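Local coordinates for KaiC domain-containing protein (Pyrococcus horikoshii, PDB 2ZTS) that probably binds ATP and a metal ion as a KaiC-like P-loop protein, and is seen here as a six-chain assembly with ADP and magnesium, at residues G15-I23 and G238-P246; E60-E68 and F123-I134. All coordinates share one frame; numbering follows the deposited sequence.

Contact 1: residues G15-I23 and G238-P246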
ATOM      1  N   GLY C  15      17.643  35.371   1.190  1.00 32.08           N
ATOM      2  CA  GLY C  15      18.701  35.266   2.167  1.00 32.42           C
ATOM      3  C   GLY C  15      19.677  34.141   1.914  1.00 32.04           C
ATOM      4  O   GLY C  15      20.618  33.981   2.686  1.00 32.82           O
ATOM      5  N   ILE C  16      19.508  33.397   0.824  1.00 32.52           N
ATOM      6  CA  ILE C  16      20.296  32.169   0.601  1.00 31.89           C
ATOM      7  C   ILE C  16      21.122  32.367  -0.678  1.00 32.10           C
ATOM      8  O   ILE C  16      20.556  32.427  -1.779  1.00 31.58           O
ATOM      9  CB  ILE C  16      19.359  30.931   0.495  1.00 32.88           C
ATOM     10  CG1 ILE C  16      18.738  30.645   1.890  1.00 34.35           C
ATOM     11  CG2 ILE C  16      20.162  29.685  -0.037  1.00 31.60           C
ATOM     12  CD1 ILE C  16      17.435  30.096   1.829  1.00 37.26           C
ATOM     13  N   PRO C  17      22.442  32.531  -0.529  1.00 32.59           N
ATOM     14  CA  PRO C  17      23.288  32.820  -1.692  1.00 31.89           C
ATOM     15  C   PRO C  17      23.074  31.760  -2.715  1.00 31.69           C
ATOM     16  O   PRO C  17      22.952  30.579  -2.368  1.00 30.42           O
ATOM     17  CB  PRO C  17      24.703  32.809  -1.123  1.00 33.11           C
ATOM     18  CG  PRO C  17      24.519  33.121   0.367  1.00 31.67           C
ATOM     19  CD  PRO C  17      23.219  32.515   0.737  1.00 31.19           C
ATOM     20  N   GLY C  18      22.954  32.188  -3.966  1.00 30.96           N
ATOM     21  CA  GLY C  18      22.749  31.269  -5.060  1.00 31.08           C
ATOM     22  C   GLY C  18      21.306  30.967  -5.404  1.00 31.53           C
ATOM     23  O   GLY C  18      21.042  30.434  -6.485  1.00 32.40           O
ATOM     24  N   PHE C  19      20.371  31.355  -4.542  1.00 31.91           N
ATOM     25  CA  PHE C  19      18.978  30.967  -4.672  1.00 31.02           C
ATOM     26  C   PHE C  19      18.087  31.941  -5.408  1.00 31.35           C
ATOM     27  O   PHE C  19      17.209  31.526  -6.160  1.00 30.79           O
ATOM     28  CB  PHE C  19      18.376  30.722  -3.275  1.00 31.33           C
ATOM     29  CG  PHE C  19      17.076  30.035  -3.318  1.00 29.77           C
ATOM     30  CD1 PHE C  19      17.010  28.692  -3.711  1.00 32.75           C
ATOM     31  CD2 PHE C  19      15.910  30.696  -2.978  1.00 31.42           C
ATOM     32  CE1 PHE C  19      15.823  28.052  -3.798  1.00 30.60           C
ATOM     33  CE2 PHE C  19      14.710  30.043  -3.020  1.00 30.47           C
ATOM     34  CZ  PHE C  19      14.657  28.708  -3.429  1.00 29.90           C
ATOM     35  N   ASP C  20      18.251  33.234  -5.158  1.00 31.92           N
ATOM     36  CA  ASP C  20      17.344  34.224  -5.751  1.00 33.10           C
ATOM     37  C   ASP C  20      17.368  34.156  -7.257  1.00 32.91           C
ATOM     38  O   ASP C  20      16.351  34.327  -7.883  1.00 33.98           O
ATOM     39  CB  ASP C  20      17.656  35.652  -5.286  1.00 32.95           C
ATOM     40  CG  ASP C  20      17.384  35.849  -3.817  1.00 35.78           C
ATOM     41  OD1 ASP C  20      16.614  35.052  -3.233  1.00 32.12           O
ATOM     42  OD2 ASP C  20      17.926  36.776  -3.163  1.00 37.56           O
ATOM     43  N   GLU C  21      18.527  33.875  -7.827  1.00 33.73           N
ATOM     44  CA  GLU C  21      18.658  33.715  -9.286  1.00 35.34           C
ATOM     45  C   GLU C  21      17.778  32.612  -9.887  1.00 34.41           C
ATOM     46  O   GLU C  21      17.598  32.580 -11.085  1.00 35.17           O
ATOM     47  CB  GLU C  21      20.149  33.496  -9.730  1.00 36.20           C
ATOM     48  CG  GLU C  21      21.064  32.693  -8.816  1.00 40.55           C
ATOM     49  CD  GLU C  21      22.062  33.535  -7.954  1.00 45.97           C
ATOM     50  OE1 GLU C  21      21.697  33.950  -6.809  1.00 46.39           O
ATOM     51  OE2 GLU C  21      23.233  33.728  -8.370  1.00 47.31           O
ATOM     52  N   LEU C  22      17.263  31.698  -9.065  1.00 33.77           N
ATOM     53  CA  LEU C  22      16.374  30.635  -9.528  1.00 33.20           C
ATOM     54  C   LEU C  22      14.928  31.099  -9.623  1.00 32.77           C
ATOM     55  O   LEU C  22      14.124  30.430 -10.256  1.00 33.36           O
ATOM     56  CB  LEU C  22      16.482  29.381  -8.614  1.00 33.58           C
ATOM     57  CG  LEU C  22      17.894  28.841  -8.338  1.00 34.27           C
ATOM     58  CD1 LEU C  22      17.918  27.603  -7.519  1.00 37.11           C
ATOM     59  CD2 LEU C  22      18.626  28.614  -9.615  1.00 37.14           C
ATOM     60  N   ILE C  23      14.591  32.226  -9.004  1.00 31.26           N
ATOM     61  CA  ILE C  23      13.215  32.669  -8.869  1.00 31.36           C
ATOM     62  C   ILE C  23      13.077  34.186  -9.140  1.00 32.19           C
ATOM     63  O   ILE C  23      12.293  34.883  -8.500  1.00 31.83           O
ATOM     64  CB  ILE C  23      12.631  32.273  -7.468  1.00 30.81           C
ATOM     65  CG1 ILE C  23      13.548  32.707  -6.342  1.00 29.59           C
ATOM     66  CG2 ILE C  23      12.481  30.800  -7.386  1.00 33.52           C
ATOM     67  CD1 ILE C  23      12.866  32.868  -4.989  1.00 29.54           C
ATOM     68  N   GLY C 238      26.885  25.002   5.080  1.00 36.77           N
ATOM     69  CA  GLY C 238      28.250  25.376   5.439  1.00 37.78           C
ATOM     70  C   GLY C 238      28.318  26.079   6.782  1.00 39.02           C
ATOM     71  O   GLY C 238      27.273  26.265   7.436  1.00 39.24           O
ATOM     72  N   PRO C 239      29.527  26.495   7.194  1.00 39.65           N
ATOM     73  CA  PRO C 239      29.694  27.232   8.459  1.00 39.77           C
ATOM     74  C   PRO C 239      28.950  28.537   8.490  1.00 39.33           C
ATOM     75  O   PRO C 239      28.734  29.022   9.589  1.00 40.80           O
ATOM     76  CB  PRO C 239      31.213  27.482   8.558  1.00 40.09           C
ATOM     77  CG  PRO C 239      31.723  27.367   7.150  1.00 41.35           C
ATOM     78  CD  PRO C 239      30.811  26.332   6.475  1.00 40.25           C
ATOM     79  N   ASN C 240      28.564  29.101   7.349  1.00 38.76           N
ATOM     80  CA  ASN C 240      27.676  30.256   7.339  1.00 38.34           C
ATOM     81  C   ASN C 240      26.316  29.940   6.735  1.00 36.97           C
ATOM     82  O   ASN C 240      25.711  30.787   6.190  1.00 39.24           O
ATOM     83  CB  ASN C 240      28.356  31.487   6.656  1.00 38.61           C
ATOM     84  CG  ASN C 240      29.681  31.872   7.328  1.00 38.34           C
ATOM     85  OD1 ASN C 240      30.747  31.571   6.800  1.00 45.58           O
ATOM     86  ND2 ASN C 240      29.618  32.476   8.526  1.00 37.12           N
ATOM     87  N   GLY C 241      25.799  28.734   6.899  1.00 36.06           N
ATOM     88  CA  GLY C 241      24.465  28.369   6.415  1.00 34.53           C
ATOM     89  C   GLY C 241      24.404  27.781   5.010  1.00 34.21           C
ATOM     90  O   GLY C 241      25.393  27.297   4.468  1.00 32.81           O
ATOM     91  N   ILE C 242      23.230  27.841   4.398  1.00 33.51           N
ATOM     92  CA  ILE C 242      23.051  27.277   3.077  1.00 33.20           C
ATOM     93  C   ILE C 242      23.721  28.140   2.020  1.00 32.72           C
ATOM     94  O   ILE C 242      23.652  29.395   2.071  1.00 32.67           O
ATOM     95  CB  ILE C 242      21.565  27.070   2.754  1.00 33.45           C
ATOM     96  CG1 ILE C 242      20.967  26.104   3.756  1.00 34.67           C
ATOM     97  CG2 ILE C 242      21.392  26.508   1.357  1.00 34.60           C
ATOM     98  CD1 ILE C 242      19.534  25.737   3.508  1.00 36.88           C
ATOM     99  N   VAL C 243      24.373  27.454   1.084  1.00 31.73           N
ATOM    100  CA  VAL C 243      24.787  28.020  -0.203  1.00 32.59           C
ATOM    101  C   VAL C 243      24.368  27.047  -1.334  1.00 31.59           C
ATOM    102  O   VAL C 243      24.732  25.861  -1.316  1.00 31.40           O
ATOM    103  CB  VAL C 243      26.339  28.241  -0.304  1.00 33.13           C
ATOM    104  CG1 VAL C 243      26.718  28.782  -1.702  1.00 34.86           C
ATOM    105  CG2 VAL C 243      26.902  29.200   0.787  1.00 33.30           C
ATOM    106  N   VAL C 244      23.646  27.568  -2.315  1.00 31.02           N
ATOM    107  CA  VAL C 244      23.213  26.846  -3.489  1.00 31.89           C
ATOM    108  C   VAL C 244      24.187  27.123  -4.642  1.00 33.62           C
ATOM    109  O   VAL C 244      24.636  28.243  -4.793  1.00 34.12           O
ATOM    110  CB  VAL C 244      21.825  27.304  -3.874  1.00 32.19           C
ATOM    111  CG1 VAL C 244      21.364  26.645  -5.155  1.00 31.32           C
ATOM    112  CG2 VAL C 244      20.844  27.025  -2.706  1.00 32.14           C
ATOM    113  N   TYR C 245      24.517  26.098  -5.432  1.00 35.19           N
ATOM    114  CA  TYR C 245      25.557  26.159  -6.470  1.00 36.11           C
ATOM    115  C   TYR C 245      24.976  26.005  -7.883  1.00 37.07           C
ATOM    116  O   TYR C 245      23.843  25.632  -8.004  1.00 36.36           O
ATOM    117  CB  TYR C 245      26.576  25.065  -6.186  1.00 36.00           C
ATOM    118  CG  TYR C 245      27.372  25.325  -4.960  1.00 39.15           C
ATOM    119  CD1 TYR C 245      28.334  26.362  -4.921  1.00 44.27           C
ATOM    120  CD2 TYR C 245      27.188  24.559  -3.809  1.00 43.29           C
ATOM    121  CE1 TYR C 245      29.094  26.624  -3.755  1.00 44.79           C
ATOM    122  CE2 TYR C 245      27.942  24.804  -2.655  1.00 45.21           C
ATOM    123  CZ  TYR C 245      28.884  25.835  -2.634  1.00 46.56           C
ATOM    124  OH  TYR C 245      29.604  26.048  -1.492  1.00 49.91           O
ATOM    125  N   PRO C 246      25.732  26.311  -8.963  1.00 39.93           N
ATOM    126  CA  PRO C 246      25.225  26.102 -10.342  1.00 40.16           C
ATOM    127  C   PRO C 246      24.674  24.692 -10.671  1.00 40.53           C
ATOM    128  O   PRO C 246      25.280  23.689 -10.240  1.00 41.77           O
ATOM    129  CB  PRO C 246      26.459  26.381 -11.202  1.00 41.35           C
ATOM    130  CG  PRO C 246      27.334  27.352 -10.349  1.00 41.04           C
ATOM    131  CD  PRO C 246      27.107  26.895  -8.950  1.00 39.31           C
TER

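Contact 2: residues E60-E68 and F123-I134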
ATOM      1  N   GLU C  60      14.210  43.582   7.235  1.00 39.18           N
ATOM      2  CA  GLU C  60      12.790  43.232   7.322  1.00 37.35           C
ATOM      3  C   GLU C  60      12.541  42.414   8.600  1.00 36.13           C
ATOM      4  O   GLU C  60      13.220  41.420   8.860  1.00 35.57           O
ATOM      5  CB  GLU C  60      12.339  42.460   6.060  1.00 38.55           C
ATOM      6  CG  GLU C  60      12.824  43.056   4.710  1.00 38.89           C
ATOM      7  CD  GLU C  60      12.216  42.396   3.444  1.00 40.48           C
ATOM      8  OE1 GLU C  60      11.894  41.174   3.438  1.00 35.99           O
ATOM      9  OE2 GLU C  60      12.087  43.105   2.398  1.00 41.61           O
ATOM     10  N   PRO C  61      11.598  42.837   9.434  1.00 34.46           N
ATOM     11  CA  PRO C  61      11.316  42.080  10.667  1.00 33.20           C
ATOM     12  C   PRO C  61      10.700  40.725  10.346  1.00 32.29           C
ATOM     13  O   PRO C  61       9.947  40.649   9.382  1.00 32.07           O
ATOM     14  CB  PRO C  61      10.313  42.967  11.435  1.00 34.11           C
ATOM     15  CG  PRO C  61      10.378  44.376  10.737  1.00 34.18           C
ATOM     16  CD  PRO C  61      10.785  44.066   9.308  1.00 34.36           C
ATOM     17  N   GLY C  62      11.012  39.701  11.134  1.00 31.06           N
ATOM     18  CA  GLY C  62      10.520  38.353  10.923  1.00 30.03           C
ATOM     19  C   GLY C  62      10.083  37.590  12.152  1.00 28.88           C
ATOM     20  O   GLY C  62      10.612  37.759  13.254  1.00 29.86           O
ATOM     21  N   VAL C  63       9.075  36.751  11.971  1.00 27.16           N
ATOM     22  CA  VAL C  63       8.596  35.889  13.018  1.00 26.60           C
ATOM     23  C   VAL C  63       8.903  34.407  12.679  1.00 25.49           C
ATOM     24  O   VAL C  63       8.433  33.892  11.697  1.00 26.73           O
ATOM     25  CB  VAL C  63       7.108  36.082  13.263  1.00 25.04           C
ATOM     26  CG1 VAL C  63       6.636  35.152  14.332  1.00 24.77           C
ATOM     27  CG2 VAL C  63       6.793  37.544  13.636  1.00 27.03           C
ATOM     28  N   PHE C  64       9.650  33.736  13.532  1.00 24.96           N
ATOM     29  CA  PHE C  64       9.890  32.334  13.392  1.00 24.56           C
ATOM     30  C   PHE C  64       9.053  31.622  14.408  1.00 24.76           C
ATOM     31  O   PHE C  64       9.292  31.730  15.621  1.00 23.47           O
ATOM     32  CB  PHE C  64      11.370  32.076  13.560  1.00 25.68           C
ATOM     33  CG  PHE C  64      11.819  30.704  13.123  1.00 23.65           C
ATOM     34  CD1 PHE C  64      12.629  30.568  12.031  1.00 22.41           C
ATOM     35  CD2 PHE C  64      11.477  29.559  13.867  1.00 25.14           C
ATOM     36  CE1 PHE C  64      13.039  29.310  11.598  1.00 24.25           C
ATOM     37  CE2 PHE C  64      11.895  28.290  13.458  1.00 24.34           C
ATOM     38  CZ  PHE C  64      12.704  28.173  12.313  1.00 23.10           C
ATOM     39  N   VAL C  65       8.042  30.890  13.933  1.00 24.51           N
ATOM     40  CA  VAL C  65       7.183  30.120  14.824  1.00 25.23           C
ATOM     41  C   VAL C  65       7.740  28.711  14.804  1.00 26.57           C
ATOM     42  O   VAL C  65       7.925  28.171  13.722  1.00 27.08           O
ATOM     43  CB  VAL C  65       5.779  30.075  14.315  1.00 25.81           C
ATOM     44  CG1 VAL C  65       4.897  29.232  15.178  1.00 25.38           C
ATOM     45  CG2 VAL C  65       5.216  31.505  14.082  1.00 26.44           C
ATOM     46  N   THR C  66       8.001  28.114  15.975  1.00 27.15           N
ATOM     47  CA  THR C  66       8.406  26.742  16.057  1.00 28.33           C
ATOM     48  C   THR C  66       7.695  25.898  17.108  1.00 29.55           C
ATOM     49  O   THR C  66       7.548  26.294  18.240  1.00 29.03           O
ATOM     50  CB  THR C  66       9.959  26.665  16.206  1.00 29.54           C
ATOM     51  OG1 THR C  66      10.364  25.317  16.487  1.00 31.41           O
ATOM     52  CG2 THR C  66      10.503  27.533  17.306  1.00 28.31           C
ATOM     53  N   LEU C  67       7.220  24.727  16.696  1.00 30.50           N
ATOM     54  CA  LEU C  67       6.698  23.720  17.624  1.00 30.96           C
ATOM     55  C   LEU C  67       7.561  22.453  17.558  1.00 30.39           C
ATOM     56  O   LEU C  67       7.254  21.426  18.152  1.00 31.01           O
ATOM     57  CB  LEU C  67       5.207  23.458  17.251  1.00 31.67           C
ATOM     58  CG  LEU C  67       4.025  24.076  18.028  1.00 33.61           C
ATOM     59  CD1 LEU C  67       4.355  24.968  19.224  1.00 33.48           C
ATOM     60  CD2 LEU C  67       3.068  24.757  17.108  1.00 35.45           C
ATOM     61  N   GLU C  68       8.653  22.510  16.801  1.00 31.46           N
ATOM     62  CA  GLU C  68       9.647  21.432  16.750  1.00 30.83           C
ATOM     63  C   GLU C  68      10.673  21.531  17.892  1.00 31.29           C
ATOM     64  O   GLU C  68      11.270  20.558  18.351  1.00 28.64           O
ATOM     65  CB  GLU C  68      10.418  21.540  15.435  1.00 31.62           C
ATOM     66  CG  GLU C  68       9.595  21.328  14.162  1.00 33.64           C
ATOM     67  CD  GLU C  68       9.738  19.922  13.516  1.00 33.61           C
ATOM     68  OE1 GLU C  68      10.762  19.227  13.789  1.00 35.24           O
ATOM     69  OE2 GLU C  68       8.840  19.539  12.698  1.00 27.41           O
ATOM     70  N   PHE C 123      -3.281  29.815  19.355  1.00 34.71           N
ATOM     71  CA  PHE C 123      -2.054  29.766  18.559  1.00 35.34           C
ATOM     72  C   PHE C 123      -2.029  30.784  17.437  1.00 34.36           C
ATOM     73  O   PHE C 123      -1.110  31.587  17.338  1.00 33.75           O
ATOM     74  CB  PHE C 123      -1.882  28.368  17.954  1.00 36.16           C
ATOM     75  CG  PHE C 123      -0.585  28.161  17.224  1.00 36.55           C
ATOM     76  CD1 PHE C 123      -0.585  27.669  15.957  1.00 40.22           C
ATOM     77  CD2 PHE C 123       0.614  28.354  17.853  1.00 41.94           C
ATOM     78  CE1 PHE C 123       0.593  27.415  15.293  1.00 42.50           C
ATOM     79  CE2 PHE C 123       1.827  28.096  17.182  1.00 43.21           C
ATOM     80  CZ  PHE C 123       1.795  27.626  15.904  1.00 43.03           C
ATOM     81  N   LEU C 124      -3.063  30.745  16.629  1.00 34.29           N
ATOM     82  CA  LEU C 124      -3.147  31.530  15.404  1.00 34.52           C
ATOM     83  C   LEU C 124      -3.350  33.034  15.706  1.00 34.12           C
ATOM     84  O   LEU C 124      -2.740  33.901  15.082  1.00 32.81           O
ATOM     85  CB  LEU C 124      -4.340  30.958  14.555  1.00 35.61           C
ATOM     86  CG  LEU C 124      -4.127  29.941  13.386  1.00 37.41           C
ATOM     87  CD1 LEU C 124      -2.858  29.145  13.417  1.00 37.98           C
ATOM     88  CD2 LEU C 124      -5.293  29.002  13.272  1.00 39.33           C
ATOM     89  N   ARG C 125      -4.238  33.321  16.655  1.00 34.13           N
ATOM     90  CA  ARG C 125      -4.378  34.660  17.247  1.00 34.39           C
ATOM     91  C   ARG C 125      -3.017  35.167  17.662  1.00 32.72           C
ATOM     92  O   ARG C 125      -2.594  36.287  17.287  1.00 31.97           O
ATOM     93  CB  ARG C 125      -5.303  34.594  18.465  1.00 35.88           C
ATOM     94  CG  ARG C 125      -6.053  35.874  18.784  1.00 42.36           C
ATOM     95  CD  ARG C 125      -6.901  35.853  20.115  1.00 47.28           C
ATOM     96  NE  ARG C 125      -7.461  34.543  20.501  1.00 52.09           N
ATOM     97  CZ  ARG C 125      -8.426  33.886  19.858  1.00 53.96           C
ATOM     98  NH1 ARG C 125      -8.837  32.699  20.322  1.00 54.34           N
ATOM     99  NH2 ARG C 125      -8.961  34.385  18.739  1.00 54.20           N
ATOM    100  N   TYR C 126      -2.258  34.334  18.375  1.00 31.03           N
ATOM    101  CA  TYR C 126      -0.962  34.822  18.908  1.00 29.72           C
ATOM    102  C   TYR C 126       0.066  35.101  17.796  1.00 29.89           C
ATOM    103  O   TYR C 126       0.801  36.074  17.859  1.00 28.47           O
ATOM    104  CB  TYR C 126      -0.418  33.917  20.018  1.00 28.51           C
ATOM    105  CG  TYR C 126       0.729  34.547  20.733  1.00 29.82           C
ATOM    106  CD1 TYR C 126       2.053  34.032  20.606  1.00 26.88           C
ATOM    107  CD2 TYR C 126       0.522  35.712  21.511  1.00 29.85           C
ATOM    108  CE1 TYR C 126       3.121  34.650  21.244  1.00 29.63           C
ATOM    109  CE2 TYR C 126       1.587  36.350  22.152  1.00 29.32           C
ATOM    110  CZ  TYR C 126       2.860  35.827  22.055  1.00 31.33           C
ATOM    111  OH  TYR C 126       3.876  36.510  22.697  1.00 32.25           O
ATOM    112  N   ILE C 127       0.125  34.271  16.757  1.00 29.94           N
ATOM    113  CA  ILE C 127       1.000  34.568  15.629  1.00 29.58           C
ATOM    114  C   ILE C 127       0.565  35.862  14.940  1.00 30.34           C
ATOM    115  O   ILE C 127       1.387  36.659  14.540  1.00 30.77           O
ATOM    116  CB  ILE C 127       0.945  33.467  14.581  1.00 30.77           C
ATOM    117  CG1 ILE C 127       1.430  32.125  15.168  1.00 31.82           C
ATOM    118  CG2 ILE C 127       1.749  33.898  13.374  1.00 28.03           C
ATOM    119  CD1 ILE C 127       0.968  30.924  14.400  1.00 34.23           C
ATOM    120  N   TYR C 128      -0.731  36.050  14.767  1.00 30.53           N
ATOM    121  CA  TYR C 128      -1.236  37.262  14.145  1.00 31.21           C
ATOM    122  C   TYR C 128      -0.809  38.513  15.004  1.00 30.66           C
ATOM    123  O   TYR C 128      -0.224  39.476  14.511  1.00 28.64           O
ATOM    124  CB  TYR C 128      -2.756  37.138  13.996  1.00 30.30           C
ATOM    125  CG  TYR C 128      -3.432  38.361  13.447  1.00 35.43           C
ATOM    126  CD1 TYR C 128      -3.924  39.331  14.308  1.00 37.16           C
ATOM    127  CD2 TYR C 128      -3.583  38.549  12.074  1.00 38.51           C
ATOM    128  CE1 TYR C 128      -4.507  40.456  13.826  1.00 42.17           C
ATOM    129  CE2 TYR C 128      -4.203  39.692  11.566  1.00 41.89           C
ATOM    130  CZ  TYR C 128      -4.669  40.635  12.462  1.00 44.03           C
ATOM    131  OH  TYR C 128      -5.284  41.778  12.039  1.00 46.73           O
ATOM    132  N   ARG C 129      -1.030  38.428  16.299  1.00 30.71           N
ATOM    133  CA  ARG C 129      -0.649  39.515  17.214  1.00 31.36           C
ATOM    134  C   ARG C 129       0.808  39.833  17.110  1.00 30.62           C
ATOM    135  O   ARG C 129       1.200  40.987  17.066  1.00 31.06           O
ATOM    136  CB  ARG C 129      -1.009  39.144  18.645  1.00 31.54           C
ATOM    137  CG  ARG C 129      -0.463  40.124  19.661  1.00 35.05           C
ATOM    138  CD  ARG C 129      -0.776  39.744  21.096  1.00 37.06           C
ATOM    139  NE  ARG C 129      -0.230  40.753  21.986  1.00 41.09           N
ATOM    140  CZ  ARG C 129      -0.059  40.599  23.295  1.00 43.21           C
ATOM    141  NH1 ARG C 129       0.456  41.594  24.024  1.00 45.18           N
ATOM    142  NH2 ARG C 129      -0.402  39.470  23.871  1.00 41.81           N
ATOM    143  N   VAL C 130       1.650  38.822  17.043  1.00 29.65           N
ATOM    144  CA  VAL C 130       3.086  39.061  17.040  1.00 28.94           C
ATOM    145  C   VAL C 130       3.564  39.593  15.660  1.00 29.55           C
ATOM    146  O   VAL C 130       4.466  40.471  15.585  1.00 28.42           O
ATOM    147  CB  VAL C 130       3.874  37.764  17.415  1.00 29.05           C
ATOM    148  CG1 VAL C 130       5.380  37.942  17.225  1.00 29.22           C
ATOM    149  CG2 VAL C 130       3.585  37.374  18.817  1.00 27.69           C
ATOM    150  N   VAL C 131       2.977  39.071  14.577  1.00 28.87           N
ATOM    151  CA  VAL C 131       3.287  39.598  13.250  1.00 29.13           C
ATOM    152  C   VAL C 131       2.987  41.103  13.221  1.00 28.84           C
ATOM    153  O   VAL C 131       3.805  41.892  12.760  1.00 28.20           O
ATOM    154  CB  VAL C 131       2.522  38.834  12.138  1.00 28.79           C
ATOM    155  CG1 VAL C 131       2.390  39.679  10.827  1.00 29.87           C
ATOM    156  CG2 VAL C 131       3.243  37.520  11.834  1.00 29.62           C
ATOM    157  N   LYS C 132       1.827  41.469  13.747  1.00 30.46           N
ATOM    158  CA  LYS C 132       1.366  42.869  13.744  1.00 32.33           C
ATOM    159  C   LYS C 132       2.203  43.798  14.659  1.00 32.41           C
ATOM    160  O   LYS C 132       2.611  44.889  14.242  1.00 33.16           O
ATOM    161  CB  LYS C 132      -0.122  42.901  14.095  1.00 32.82           C
ATOM    162  CG  LYS C 132      -1.077  42.326  12.994  1.00 35.15           C
ATOM    163  CD  LYS C 132      -0.791  42.981  11.601  1.00 37.82           C
ATOM    164  CE  LYS C 132      -2.003  42.980  10.646  1.00 40.67           C
ATOM    165  NZ  LYS C 132      -1.559  43.284   9.250  1.00 40.48           N
ATOM    166  N   ALA C 133       2.534  43.319  15.859  1.00 32.20           N
ATOM    167  CA  ALA C 133       3.394  44.046  16.802  1.00 32.16           C
ATOM    168  C   ALA C 133       4.786  44.383  16.304  1.00 32.32           C
ATOM    169  O   ALA C 133       5.272  45.468  16.584  1.00 32.01           O
ATOM    170  CB  ALA C 133       3.494  43.274  18.136  1.00 32.52           C
ATOM    171  N   ILE C 134       5.455  43.512  15.556  1.00 31.71           N
ATOM    172  CA  ILE C 134       6.747  43.912  15.030  1.00 33.05           C
ATOM    173  C   ILE C 134       6.694  44.380  13.576  1.00 31.98           C
ATOM    174  O   ILE C 134       7.717  44.667  13.019  1.00 30.49           O
ATOM    175  CB  ILE C 134       7.817  42.812  15.226  1.00 34.06           C
ATOM    176  CG1 ILE C 134       7.543  41.582  14.324  1.00 35.80           C
ATOM    177  CG2 ILE C 134       7.860  42.377  16.713  1.00 35.73           C
ATOM    178  CD1 ILE C 134       8.694  40.632  14.302  1.00 35.81           C
TER

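Contact 1: residues G15-I23 and G238-P246
Ile16 and Ile242 meet methyl to methyl, CG2 of the one 3.7 Å from CG2 of the other, their side chains crossing obliquely. The same Ile16 CG2 also meets Val244, whose CG2 lies 3.8 Å away, so a single methyl of the loop serves two residues of strand 241-244. The first torsion of Ile16 (chi1 -69°) makes this possible: it sets CG2 opposite the backbone N and leaves CG1 beside that N. The other branch of Val244, CG1, turns toward Leu22, 4.3 Å from Leu22 CD1, while Val244 CG2 approaches the Phe19 ring obliquely at CD1. Strand 241-244 is the edge strand, within this chain, of the mixed sheet of a KaiC-type P-loop fold, and residues 15-23 run past its outer side. The two backbones are joined there by one nearly straight hydrogen bond, Val244 N to Pro17 O at 3.1 Å, with an N-H...O angle of 171°. One residue on, Gly18 CA makes a CA-H...O contact of 3.6 Å with Val244 O. A beta carbon on Gly18 would collide with that carbonyl oxygen, and the residue's positive phi also suits glycine. Pro17 lays its ring beside the strand, with CD 3.4 Å from Ile242 O. Helix 43-58 packs against the apolar cluster, where Phe46 touches Ile16 and Ile242 and meets the Phe19 ring edge-to-face. The helix also supplies Gln49, whose OE1 accepts a hydrogen bond from Ile242 N, and Thr45, an ADP-binding residue whose side chain comes within about 4 Å of that of Ile242 at their nearest atoms.

Contact 2: residues E60-E68 and F123-I134
Leu67 and Phe123 approach from opposite directions, and Leu67 CD2 reaches Phe123 CZ at 3.4 Å, obliquely to the ring. Val65 comes to the same corner: its CG1 lies 3.6 Å from Phe123 CZ. Phe123 stretches toward the strand because its CG is anti to the backbone N (chi1 -174°), and Ile127 CD1 from the next helical turn lies over one ring face, toward the rim. The other branch of Val65, CG2, meets Ile127 CG1 at 4.0 Å, the two side chains crossing at about a right angle. Further along, Val63 points CG2 into a group of three: Val130 CG1, Val131 CG2 and Ile134 CD1, the last at 3.7 Å. Ile134 holds CG1 between its backbone N and carbonyl carbon (chi1 69°), the crowded position, which brings CD1 to Val63 and to Gly62 O. Pro61 closes the row, its CB 3.5 Å from Ile134 O. This is helix-on-sheet packing in the P-loop NTPase core: the axis of residues 123-134 runs nearly antiparallel to that of strand 62-66 (157°), 8.6 Å away at closest approach, and Val63, Val65 and Leu67 face it. Phe118 meets the Phe123 ring edge-to-face, and helix 144-149 touches it through Ile147. Were Phe123 an alanine, the ring would be gone, and a gap is likely to be left beside Val65 CG1 and Leu67 CD2, with Ile127 CD1 losing the surface it covers. Between strand and helix the contacts are mostly aliphatic and aromatic, with two backbone carbonyl oxygens, Gly62 O and Ile134 O, touched by carbon atoms; without hydrogen bonds or salt bridges, the fit depends on the shapes and rotamers of these side chains.

How the contacts relate
Both contacts are largely buried and reach the same mixed sheet, but on opposite sides of the chain's centre, about 25 Å apart between centres. Contact 1 joins a loop to strand 241-244, one of the two edge strands of the sheet within this chain, combining an apolar cluster with main-chain bonding, and carries Pro17 at the exposed margin. Contact 2 seats a helix on strand 62-66, which has a neighbour on each side in the sheet, and relies mainly on apolar packing, with neither hydrogen bond nor salt bridge between the segments. Their relation to the nucleotide differs too: residues 238-246 include Gly238 of the ADP pocket, whereas Leu67 of contact 2 remains about 13 Å from a bound ADP by its side chain.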